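PDB 1UP3: putative cellulase CEL6 from Mycobacterium tuberculosis, which probably hydrolyses internal beta-1,4-glucosidic bonds of cellulose, as an endoglucanase of glycoside hydrolase family 6. Local coordinates for residues Asn3-Gly7 against Lys8-Val12; Trp43-Gln46 against Ala47-Pro50; Arg133-Arg136 against Phe137-Arg141; Thr148-Pro151 against Ala152-Val155; Ile199-Gly202 against Glu203-Gly207. All blocks are in the same frame, centred on the assembly; numbering follows the deposited sequence.

In the fold
The five local contacts follow one another along the chain and sit around a barrel-like parallel sheet, as in other family 6 glycoside hydrolases. Interaction 1 lies in the loop before the first helix, interaction 2 where outermost strand 42-44 leads toward helix 50-66. Interaction 3 lies within helix 130-147, and interaction 4 where the chain leaves that helix for strand 153-158; their centres are about 20 Å apart. Interaction 5 belongs to helix 195-208. Only interactions 1 and 4 touch, through Pro4 and Leu5 against Ala154, so the N-terminal loop packs on a central strand. Interactions 2 and 5 are about 31 Å apart between centres, on opposite sides of the chain's centre.

Interaction 1 of 5, residues Asn3-Gly7 against Lys8-Val12; sequences NPLAG and KPFYV
Lys8 meets the preceding loop mostly through water. Its side chain starts between its own backbone N and carbonyl carbon (chi1 62°), runs nearly straight and bends only at the last torsion, which brings Lys8 NZ 3.0 Å from a water that accepts its N-H. The same water is hydrogen-bonded to Pro4 O and Ala6 O, so the ammonium group reaches two carbonyls of the turn without touching either. Lys8 O is tied to Leu5 O by a pair of waters: one lies 2.7 Å from Leu5 O and 2.8 Å from Lys8 O, while the second bridges the same two oxygens. The loop spanned in this way begins with a type I beta turn from Asn3 to Ala6. Inside it Asn3 OD1 accepts from Leu5 N at 2.9 Å, an Asx turn in which the N-H arrives from above the amide carbonyl plane. Leu5 in turn packs on strand 153-158 (Ala154, Tyr156) and strand 254-258, which lays the N-terminal loop against the sheet. Pro9 pairs with Met70 through its backbone. Further on, Phe10 sends its ring back toward Leu5, with CZ 4.1 Å from Leu5 CB and 4.0 Å from Leu5 O, the oxygen meeting the ring obliquely. The Phe10 side chain also touches Pro39 and Leu258. Tyr11 leaves the turn behind and packs edge-to-face with Tyr60, its OH bonded to a polyether molecule probably from the crystallisation liquor.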
# COMPACT_ATOMS: atom_id res chain seq x y z
N ASN A 3 -9.98 11.35 -12.87
CA ASN A 3 -9.05 10.81 -11.85
C ASN A 3 -9.50 11.28 -10.48
O ASN A 3 -9.45 12.48 -10.22
CB ASN A 3 -7.67 11.31 -12.18
CG ASN A 3 -6.60 10.74 -11.27
OD1 ASN A 3 -6.92 10.10 -10.27
ND2 ASN A 3 -5.33 10.96 -11.66
N PRO A 4 -9.94 10.38 -9.60
CA PRO A 4 -10.39 10.77 -8.26
C PRO A 4 -9.28 11.32 -7.35
O PRO A 4 -9.53 11.89 -6.30
CB PRO A 4 -10.96 9.46 -7.69
CG PRO A 4 -10.21 8.38 -8.37
CD PRO A 4 -9.96 8.90 -9.77
N LEU A 5 -8.03 11.17 -7.77
CA LEU A 5 -6.89 11.54 -6.93
C LEU A 5 -6.32 12.91 -7.27
O LEU A 5 -5.39 13.36 -6.63
CB LEU A 5 -5.77 10.50 -7.07
CG LEU A 5 -6.16 9.06 -6.77
CD1 LEU A 5 -4.92 8.16 -6.71
CD2 LEU A 5 -6.93 8.95 -5.47
N ALA A 6 -6.87 13.55 -8.31
CA ALA A 6 -6.35 14.84 -8.76
C ALA A 6 -7.11 15.91 -7.96
O ALA A 6 -8.11 15.63 -7.34
CB ALA A 6 -6.53 14.98 -10.25
N GLY A 7 -6.64 17.13 -7.89
CA GLY A 7 -7.48 18.10 -7.18
C GLY A 7 -7.27 18.34 -5.70
O GLY A 7 -7.64 19.41 -5.23
N LYS A 8 -6.65 17.42 -4.93
CA LYS A 8 -6.03 17.92 -3.70
C LYS A 8 -4.80 17.18 -3.28
O LYS A 8 -4.58 16.05 -3.72
CB LYS A 8 -7.03 17.99 -2.57
CG LYS A 8 -7.59 16.70 -2.21
CD LYS A 8 -8.87 16.88 -1.37
CE LYS A 8 -9.63 15.60 -1.25
NZ LYS A 8 -10.15 15.19 -2.60
N PRO A 9 -3.97 17.81 -2.47
CA PRO A 9 -2.74 17.14 -2.10
C PRO A 9 -3.01 15.91 -1.26
O PRO A 9 -4.04 15.82 -0.61
CB PRO A 9 -1.97 18.19 -1.30
CG PRO A 9 -3.00 19.12 -0.79
CD PRO A 9 -4.10 19.14 -1.84
N PHE A 10 -2.07 14.96 -1.29
CA PHE A 10 -2.15 13.81 -0.42
C PHE A 10 -1.77 14.22 1.01
O PHE A 10 -0.90 15.07 1.23
CB PHE A 10 -1.25 12.68 -0.95
CG PHE A 10 -1.65 12.20 -2.32
CD1 PHE A 10 -2.85 11.57 -2.51
CD2 PHE A 10 -0.83 12.44 -3.42
CE1 PHE A 10 -3.26 11.15 -3.76
CE2 PHE A 10 -1.24 12.03 -4.71
CZ PHE A 10 -2.44 11.40 -4.87
N TYR A 11 -2.42 13.60 1.98
CA TYR A 11 -2.23 13.96 3.39
C TYR A 11 -0.89 13.52 3.96
O TYR A 11 -0.52 12.37 3.84
CB TYR A 11 -3.35 13.32 4.19
CG TYR A 11 -3.38 13.62 5.68
CD1 TYR A 11 -3.39 14.91 6.16
CD2 TYR A 11 -3.46 12.59 6.60
CE1 TYR A 11 -3.46 15.17 7.55
CE2 TYR A 11 -3.51 12.84 7.94
CZ TYR A 11 -3.50 14.13 8.41
OH TYR A 11 -3.55 14.35 9.78
N VAL A 12 -0.20 14.47 4.59
CA VAL A 12 1.01 14.19 5.33
C VAL A 12 0.62 13.90 6.79
O VAL A 12 0.09 14.78 7.48
CB VAL A 12 1.96 15.34 5.24
CG1 VAL A 12 3.20 15.06 6.11
CG2 VAL A 12 2.35 15.60 3.78
O HOH W 1 -8.58 14.06 -4.93
O HOH W 2 -5.98 13.59 -4.02
O HOH W 3 -3.22 15.37 -6.21

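Interaction 2 of 5, residues Trp43-Gln46 against Ala47-Pro50; sequences WLDQ and AFPP
The Phe48 ring carries Leu44 CD2 on one face, the methyl standing 3.8 Å from the ring centroid and only 5° off the normal, a nearly centred CH-pi contact. At the ring's edge, near its plane, lies Asp45 O, 3.6 Å from Phe48 CD1. The leucine side chain crosses the phenylalanine at about a right angle, and the Phe48 side chain also packs on Val53 and Thr56 of helix 50-66. Asp45 O has a second role: it accepts Phe48 N at 3.0 Å, closing a type I beta turn from Asp45 to Phe48. This turn takes the chain out of strand 42-44, an outermost strand of the parallel sheet, toward helix 50-66, and so forms the link of a beta-alpha step. The Asp45 side chain reinforces it. With CG lodged between backbone N and carbonyl carbon (chi1 68°), Asp45 OD1 takes Ala47 N at 3.1 Å, an Asx turn whose N-H comes in from above the carboxylate plane. The methyl of Ala47 also rests 3.4 Å from Asp45 OD1. The other carboxylate oxygen, OD2, makes a salt bridge with Arg81, which leaves Asp45 joining the turn to a neighbouring loop. Gln46 folds back at its second torsion and sends OE1 to Gly90 N. Trp43 donates NE1 to Ile260 O, and its side chain lies about 7 Å from a bound glucose unit.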
# COMPACT_ATOMS: atom_id res chain seq x y z
N TRP A 43 -1.21 2.45 7.50
CA TRP A 43 -1.48 1.03 7.42
C TRP A 43 -2.30 0.59 8.63
O TRP A 43 -1.92 0.89 9.79
CB TRP A 43 -0.19 0.25 7.40
CG TRP A 43 0.63 0.38 6.13
CD1 TRP A 43 1.11 1.52 5.57
CD2 TRP A 43 0.97 -0.67 5.24
NE1 TRP A 43 1.79 1.22 4.41
CE2 TRP A 43 1.71 -0.12 4.18
CE3 TRP A 43 0.75 -2.06 5.24
CZ2 TRP A 43 2.22 -0.88 3.13
CZ3 TRP A 43 1.26 -2.82 4.22
CH2 TRP A 43 1.99 -2.22 3.16
N LEU A 44 -3.37 -0.16 8.37
CA LEU A 44 -4.24 -0.71 9.41
C LEU A 44 -4.22 -2.24 9.35
O LEU A 44 -4.21 -2.83 8.27
CB LEU A 44 -5.65 -0.23 9.19
CG LEU A 44 -5.82 1.28 9.20
CD1 LEU A 44 -7.26 1.62 8.79
CD2 LEU A 44 -5.49 1.83 10.57
N ASP A 45 -4.20 -2.86 10.51
CA ASP A 45 -4.27 -4.31 10.61
C ASP A 45 -4.99 -4.76 11.86
O ASP A 45 -5.80 -4.03 12.40
CB ASP A 45 -2.88 -4.91 10.43
CG ASP A 45 -1.92 -4.59 11.56
OD1 ASP A 45 -2.32 -3.94 12.56
OD2 ASP A 45 -0.72 -5.00 11.53
N GLN A 46 -4.70 -5.99 12.28
CA GLN A 46 -5.42 -6.60 13.40
C GLN A 46 -5.12 -5.96 14.75
O GLN A 46 -5.81 -6.26 15.73
CB GLN A 46 -5.17 -8.11 13.48
CG GLN A 46 -3.82 -8.55 14.05
CD GLN A 46 -2.62 -8.14 13.23
OE1 GLN A 46 -2.67 -8.10 11.99
NE2 GLN A 46 -1.54 -7.84 13.90
N ALA A 47 -4.16 -5.05 14.80
CA ALA A 47 -3.95 -4.21 15.99
C ALA A 47 -5.11 -3.24 16.24
O ALA A 47 -5.19 -2.63 17.30
CB ALA A 47 -2.68 -3.43 15.86
N PHE A 48 -5.96 -3.01 15.22
CA PHE A 48 -7.10 -2.12 15.28
C PHE A 48 -8.34 -3.01 15.15
O PHE A 48 -8.75 -3.37 14.05
CB PHE A 48 -7.07 -1.11 14.14
CG PHE A 48 -5.82 -0.30 14.08
CD1 PHE A 48 -4.70 -0.81 13.47
CD2 PHE A 48 -5.76 0.97 14.63
CE1 PHE A 48 -3.52 -0.10 13.40
CE2 PHE A 48 -4.57 1.71 14.58
CZ PHE A 48 -3.45 1.15 13.94
N PRO A 49 -8.92 -3.43 16.28
CA PRO A 49 -10.00 -4.42 16.18
C PRO A 49 -11.28 -3.88 15.57
O PRO A 49 -11.46 -2.67 15.57
CB PRO A 49 -10.26 -4.80 17.65
CG PRO A 49 -9.76 -3.63 18.44
CD PRO A 49 -8.61 -3.04 17.65
N PRO A 50 -12.18 -4.74 15.07
CA PRO A 50 -13.47 -4.31 14.55
C PRO A 50 -14.22 -3.36 15.47
O PRO A 50 -14.93 -2.44 15.01
CB PRO A 50 -14.22 -5.64 14.34
CG PRO A 50 -13.16 -6.62 14.12
CD PRO A 50 -12.00 -6.21 14.94

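Interaction 3 of 5, residues Arg133-Arg136 against Phe137-Arg141; sequences RQER and FDLVR
Gln134, Asp138 and Arg141 form a polar row on one side of helix 130-147. Gln134 has CG anti to its N and then bends at chi2 (55°), a fold that carries the amide along the helix so that NE2 donates to Asp138 OD1 at 3.1 Å. The acceptor lies close to the amide plane but is approached from above the carboxylate plane. Arg141 makes a salt bridge with the same oxygen: NH2 is 2.8 Å from Asp138 OD1, nearly in line with the C-O bond, while NH1 adds a weak bond. Gln134 NE2 also lies at the edge of the Arg141 guanidinium, 3.7 Å from NH2, with the two planes only 23° apart.

Backbone bonds of the usual helical i to i+4 kind run alongside, from Arg133 O to Phe137 N at 3.0 Å through to Arg136 O with Val140 N.

Contacts round the Phe137 ring involve polar atoms: Arg133 O sits over one face, 3.5 Å from Phe137 CG, and Gln134 OE1 stands near the plane at the edge, 4.1 Å from Phe137 CD2. Outside the helix the Phe137 side chain packs on Arg173 and Asp176, Arg141 NE reaches Asp176 O, and Arg136 binds Ala121 O and Pro79 O.

With Gln134 and Arg141 both donating to Asp138 OD1, the carboxylate would probably be stabilised as the anion, and its rotation is restrained from two directions.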
# COMPACT_ATOMS: atom_id res chain seq x y z
N ARG A 133 -7.56 -20.45 -0.61
CA ARG A 133 -7.37 -19.47 -1.67
C ARG A 133 -8.70 -18.88 -2.06
O ARG A 133 -8.84 -17.66 -2.19
CB ARG A 133 -6.82 -20.09 -2.97
CG ARG A 133 -5.40 -20.51 -3.02
CD ARG A 133 -5.02 -21.13 -4.38
NE ARG A 133 -3.70 -21.77 -4.34
CZ ARG A 133 -3.06 -22.22 -5.42
NH1 ARG A 133 -3.57 -22.08 -6.63
NH2 ARG A 133 -1.87 -22.80 -5.28
N GLN A 134 -9.72 -19.72 -2.23
CA GLN A 134 -11.05 -19.20 -2.60
C GLN A 134 -11.65 -18.36 -1.49
O GLN A 134 -12.22 -17.32 -1.76
CB GLN A 134 -12.00 -20.32 -2.98
CG GLN A 134 -13.34 -19.82 -3.62
CD GLN A 134 -13.11 -18.92 -4.85
OE1 GLN A 134 -12.39 -19.30 -5.79
NE2 GLN A 134 -13.69 -17.71 -4.84
N GLU A 135 -11.43 -18.76 -0.25
CA GLU A 135 -11.83 -17.96 0.88
C GLU A 135 -11.19 -16.57 0.78
O GLU A 135 -11.85 -15.53 0.99
CB GLU A 135 -11.42 -18.61 2.18
CG GLU A 135 -11.85 -17.79 3.37
CD GLU A 135 -11.32 -18.28 4.69
OE1 GLU A 135 -10.07 -18.45 4.87
OE2 GLU A 135 -12.15 -18.46 5.58
N ARG A 136 -9.88 -16.54 0.51
CA ARG A 136 -9.16 -15.25 0.45
C ARG A 136 -9.76 -14.37 -0.66
O ARG A 136 -9.96 -13.17 -0.45
CB ARG A 136 -7.66 -15.48 0.21
CG ARG A 136 -6.87 -14.19 -0.05
CD ARG A 136 -5.41 -14.34 0.02
NE ARG A 136 -4.90 -14.53 1.35
CZ ARG A 136 -3.61 -14.52 1.63
NH1 ARG A 136 -2.72 -14.31 0.65
NH2 ARG A 136 -3.17 -14.75 2.84
N PHE A 137 -10.03 -14.97 -1.81
CA PHE A 137 -10.60 -14.20 -2.93
C PHE A 137 -11.98 -13.64 -2.51
O PHE A 137 -12.29 -12.48 -2.78
CB PHE A 137 -10.72 -15.03 -4.20
CG PHE A 137 -9.40 -15.47 -4.80
CD1 PHE A 137 -8.22 -14.85 -4.49
CD2 PHE A 137 -9.36 -16.54 -5.68
CE1 PHE A 137 -7.01 -15.28 -5.05
CE2 PHE A 137 -8.15 -16.96 -6.23
CZ PHE A 137 -7.00 -16.30 -5.92
N ASP A 138 -12.78 -14.46 -1.82
CA ASP A 138 -14.06 -14.00 -1.28
C ASP A 138 -13.95 -12.84 -0.31
O ASP A 138 -14.79 -11.94 -0.33
CB ASP A 138 -14.84 -15.14 -0.65
CG ASP A 138 -15.26 -16.20 -1.64
OD1 ASP A 138 -15.25 -15.95 -2.87
OD2 ASP A 138 -15.61 -17.32 -1.24
N LEU A 139 -12.90 -12.84 0.53
CA LEU A 139 -12.67 -11.76 1.47
C LEU A 139 -12.24 -10.47 0.78
O LEU A 139 -12.70 -9.39 1.16
CB LEU A 139 -11.62 -12.20 2.50
CG LEU A 139 -12.10 -13.32 3.42
CD1 LEU A 139 -10.94 -13.76 4.31
CD2 LEU A 139 -13.31 -12.99 4.20
N VAL A 140 -11.42 -10.58 -0.26
CA VAL A 140 -11.03 -9.40 -1.00
C VAL A 140 -12.25 -8.85 -1.74
O VAL A 140 -12.44 -7.64 -1.81
CB VAL A 140 -9.83 -9.67 -1.92
CG1 VAL A 140 -9.52 -8.42 -2.75
CG2 VAL A 140 -8.62 -10.04 -1.05
N ARG A 141 -13.04 -9.73 -2.35
CA ARG A 141 -14.27 -9.29 -2.98
C ARG A 141 -15.23 -8.60 -1.98
O ARG A 141 -15.87 -7.58 -2.31
CB ARG A 141 -14.98 -10.47 -3.67
CG ARG A 141 -16.17 -9.99 -4.51
CD ARG A 141 -16.94 -11.12 -5.24
NE ARG A 141 -16.11 -12.26 -5.45
CZ ARG A 141 -16.16 -13.45 -4.86
NH1 ARG A 141 -17.14 -13.80 -4.01
NH2 ARG A 141 -15.20 -14.33 -5.18

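Interaction 4 of 5, residues Thr148-Pro151 against Ala152-Val155; sequences TRDP and AAAV
In the loop between helix 130-147 and strand 153-158, a type I beta turn runs from Asp150 to Ala153 and leads into the strand; Ala153 N closes it by donating to Asp150 O at 3.0 Å. The Asp150 side chain works on the same turn. With CG anti to N (chi1 179°), Asp150 OD1 comes 3.0 Å from Ala152 N; the N-H meets the oxygen from above the carboxylate plane. This bond between residues i and i+2 makes an Asx turn within the beta turn, so Asp150 grips two successive N-H groups, one with its carbonyl and one with its carboxylate. The Ala152 methyl lies 3.5 Å from Asp150 OD1, and the Ala153 methyl 3.8 Å from Asp150 OD2. A water adds a further link, hydrogen-bonded to Asp150 O and to Ala153 O at 2.8 Å each. What follows is the alpha-to-beta half of a barrel step: Ala152 and Ala154 pair with Ala113 of the neighbouring strand 113-117, while Val155 pairs with Gly184 on the other side. Outside the turn, Thr148 CG2 touches Val155 CG2 at 3.8 Å, the two side chains crossing at about a right angle. Thr148 keeps its methyl beside its own N and turns OG1 to Val144 O, a bond back into the last turn of the helix. Val155 points toward the turn, while Ala154 packs on Pro4 and Leu5 of the N-terminal loop.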
# COMPACT_ATOMS: atom_id res chain seq x y z
N THR A 148 -16.70 0.26 -1.34
CA THR A 148 -17.17 1.12 -2.42
C THR A 148 -18.56 1.70 -2.17
O THR A 148 -19.02 2.53 -2.95
CB THR A 148 -17.09 0.43 -3.79
OG1 THR A 148 -17.80 -0.82 -3.76
CG2 THR A 148 -15.65 0.12 -4.16
N ARG A 149 -19.22 1.29 -1.10
CA ARG A 149 -20.44 1.96 -0.68
C ARG A 149 -20.18 3.40 -0.23
O ARG A 149 -21.11 4.19 -0.20
CB ARG A 149 -21.15 1.18 0.42
CG ARG A 149 -21.66 -0.18 -0.05
CD ARG A 149 -22.60 -0.16 -1.25
NE ARG A 149 -23.37 -1.40 -1.36
CZ ARG A 149 -24.33 -1.62 -2.29
NH1 ARG A 149 -24.66 -0.68 -3.17
NH2 ARG A 149 -24.96 -2.79 -2.31
N ASP A 150 -18.94 3.74 0.12
CA ASP A 150 -18.53 5.15 0.26
C ASP A 150 -18.27 5.65 -1.14
O ASP A 150 -17.24 5.30 -1.72
CB ASP A 150 -17.25 5.25 1.08
CG ASP A 150 -16.74 6.68 1.25
OD1 ASP A 150 -17.37 7.63 0.71
OD2 ASP A 150 -15.69 6.92 1.91
N PRO A 151 -19.13 6.50 -1.70
CA PRO A 151 -18.92 6.97 -3.07
C PRO A 151 -17.61 7.73 -3.25
O PRO A 151 -17.07 7.74 -4.36
CB PRO A 151 -20.09 7.94 -3.31
CG PRO A 151 -20.48 8.35 -2.00
CD PRO A 151 -20.28 7.20 -1.07
N ALA A 152 -17.08 8.30 -2.16
CA ALA A 152 -15.88 9.10 -2.19
C ALA A 152 -14.61 8.31 -1.90
O ALA A 152 -13.52 8.91 -1.79
CB ALA A 152 -15.99 10.28 -1.19
N ALA A 153 -14.72 7.00 -1.79
CA ALA A 153 -13.55 6.15 -1.60
C ALA A 153 -13.05 5.69 -2.96
O ALA A 153 -13.80 5.13 -3.74
CB ALA A 153 -13.86 4.97 -0.75
N ALA A 154 -11.78 5.97 -3.24
CA ALA A 154 -11.10 5.50 -4.43
C ALA A 154 -10.36 4.25 -4.02
O ALA A 154 -9.40 4.31 -3.27
CB ALA A 154 -10.16 6.53 -4.95
N VAL A 155 -10.85 3.11 -4.49
CA VAL A 155 -10.41 1.80 -3.98
C VAL A 155 -9.53 1.12 -5.01
O VAL A 155 -9.94 0.96 -6.17
CB VAL A 155 -11.62 0.91 -3.60
CG1 VAL A 155 -11.13 -0.47 -3.09
CG2 VAL A 155 -12.49 1.60 -2.56
O HOH W 4 -16.33 3.98 -4.07

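Interaction 5 of 5, residues Ile199-Gly202 against Glu203-Gly207; sequences IGYG and EAISG
Glu203 N donates to Ile199 O at 2.8 Å, and Ser206 N to Gly202 O at the same length: these are the tightest of four successive i to i+4 bonds in helix 195-208. Ile205 N meets Tyr201 O at 3.0 Å, while Ala204 N reaches Gly200 O at 3.2 Å, a longer bond in which the N-H lies well above the carbonyl plane. The polar side chains find their partners beyond this helical turn. Glu203, bent at its second torsion (chi2 -58°), sends OE2 to Tyr214 OH and OE1 to His253 ND1, and Ser206 OG is bonded to Ser212 O. Tyr201 OH in turn bonds Leu165 O, which fixes the far end of that ring.

Packing along the helix is carried mainly by Tyr201 and Ile205. With CG anti to N (chi1 -175°), the tyrosine ring extends from the helix and presents one face to Ile205 CD1. Ile205 CD1 comes 3.5 Å from Tyr201 CE2, offset from the ring centre toward its rim, in a CH-pi contact, the methyl 27° off the ring normal. On another side of the helix the side chains of Ile199 and Glu203 run alongside each other, pointing the same way, CG2 of the isoleucine 4.1 Å from Glu203 CG.

The helix connects strand 184-187 to strand 213-217 as the crossover of a beta-alpha-beta unit. Tyr201 packs on Leu187 and Ile205 on Phe185, both of the first strand, and both side chains also touch helix 167-176, whereas Ile199 rests against Tyr214 and Ile216 of the second.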
# COMPACT_ATOMS: atom_id res chain seq x y z
N ILE A 199 4.51 0.71 -15.22
CA ILE A 199 3.51 1.27 -16.16
C ILE A 199 3.22 0.27 -17.27
O ILE A 199 2.05 0.03 -17.64
CB ILE A 199 4.00 2.62 -16.75
CG1 ILE A 199 3.96 3.72 -15.67
CG2 ILE A 199 3.17 3.03 -17.96
CD1 ILE A 199 4.68 4.99 -16.08
N GLY A 200 4.25 -0.35 -17.83
CA GLY A 200 4.00 -1.34 -18.85
C GLY A 200 3.11 -2.48 -18.36
O GLY A 200 2.23 -2.98 -19.09
N TYR A 201 3.38 -2.93 -17.14
CA TYR A 201 2.61 -4.02 -16.53
C TYR A 201 1.19 -3.58 -16.22
O TYR A 201 0.22 -4.31 -16.53
CB TYR A 201 3.35 -4.46 -15.27
CG TYR A 201 2.81 -5.66 -14.53
CD1 TYR A 201 2.86 -6.94 -15.09
CD2 TYR A 201 2.31 -5.53 -13.25
CE1 TYR A 201 2.42 -8.05 -14.40
CE2 TYR A 201 1.84 -6.62 -12.56
CZ TYR A 201 1.93 -7.89 -13.12
OH TYR A 201 1.44 -8.95 -12.38
N GLY A 202 1.06 -2.37 -15.67
CA GLY A 202 -0.23 -1.79 -15.35
C GLY A 202 -1.12 -1.59 -16.57
O GLY A 202 -2.32 -1.85 -16.56
N GLU A 203 -0.53 -1.09 -17.65
CA GLU A 203 -1.32 -0.91 -18.86
C GLU A 203 -1.79 -2.25 -19.39
O GLU A 203 -2.89 -2.32 -19.93
CB GLU A 203 -0.51 -0.12 -19.90
CG GLU A 203 -0.22 1.33 -19.48
CD GLU A 203 -1.44 2.19 -19.20
OE1 GLU A 203 -2.38 2.15 -20.03
OE2 GLU A 203 -1.45 2.93 -18.16
N ALA A 204 -0.98 -3.30 -19.26
CA ALA A 204 -1.37 -4.65 -19.69
C ALA A 204 -2.54 -5.16 -18.87
O ALA A 204 -3.56 -5.64 -19.43
CB ALA A 204 -0.22 -5.59 -19.62
N ILE A 205 -2.47 -4.97 -17.56
CA ILE A 205 -3.54 -5.43 -16.68
C ILE A 205 -4.79 -4.61 -16.95
O ILE A 205 -5.89 -5.15 -16.98
CB ILE A 205 -3.13 -5.42 -15.21
CG1 ILE A 205 -2.04 -6.47 -14.94
CG2 ILE A 205 -4.36 -5.60 -14.28
CD1 ILE A 205 -1.54 -6.49 -13.52
N SER A 206 -4.63 -3.31 -17.13
CA SER A 206 -5.75 -2.43 -17.46
C SER A 206 -6.51 -2.94 -18.69
O SER A 206 -7.73 -3.02 -18.69
CB SER A 206 -5.28 -1.01 -17.67
OG SER A 206 -6.36 -0.15 -18.01
N GLY A 207 -5.78 -3.35 -19.72
CA GLY A 207 -6.38 -3.91 -20.92
C GLY A 207 -7.18 -5.16 -20.69
O GLY A 207 -8.17 -5.41 -21.41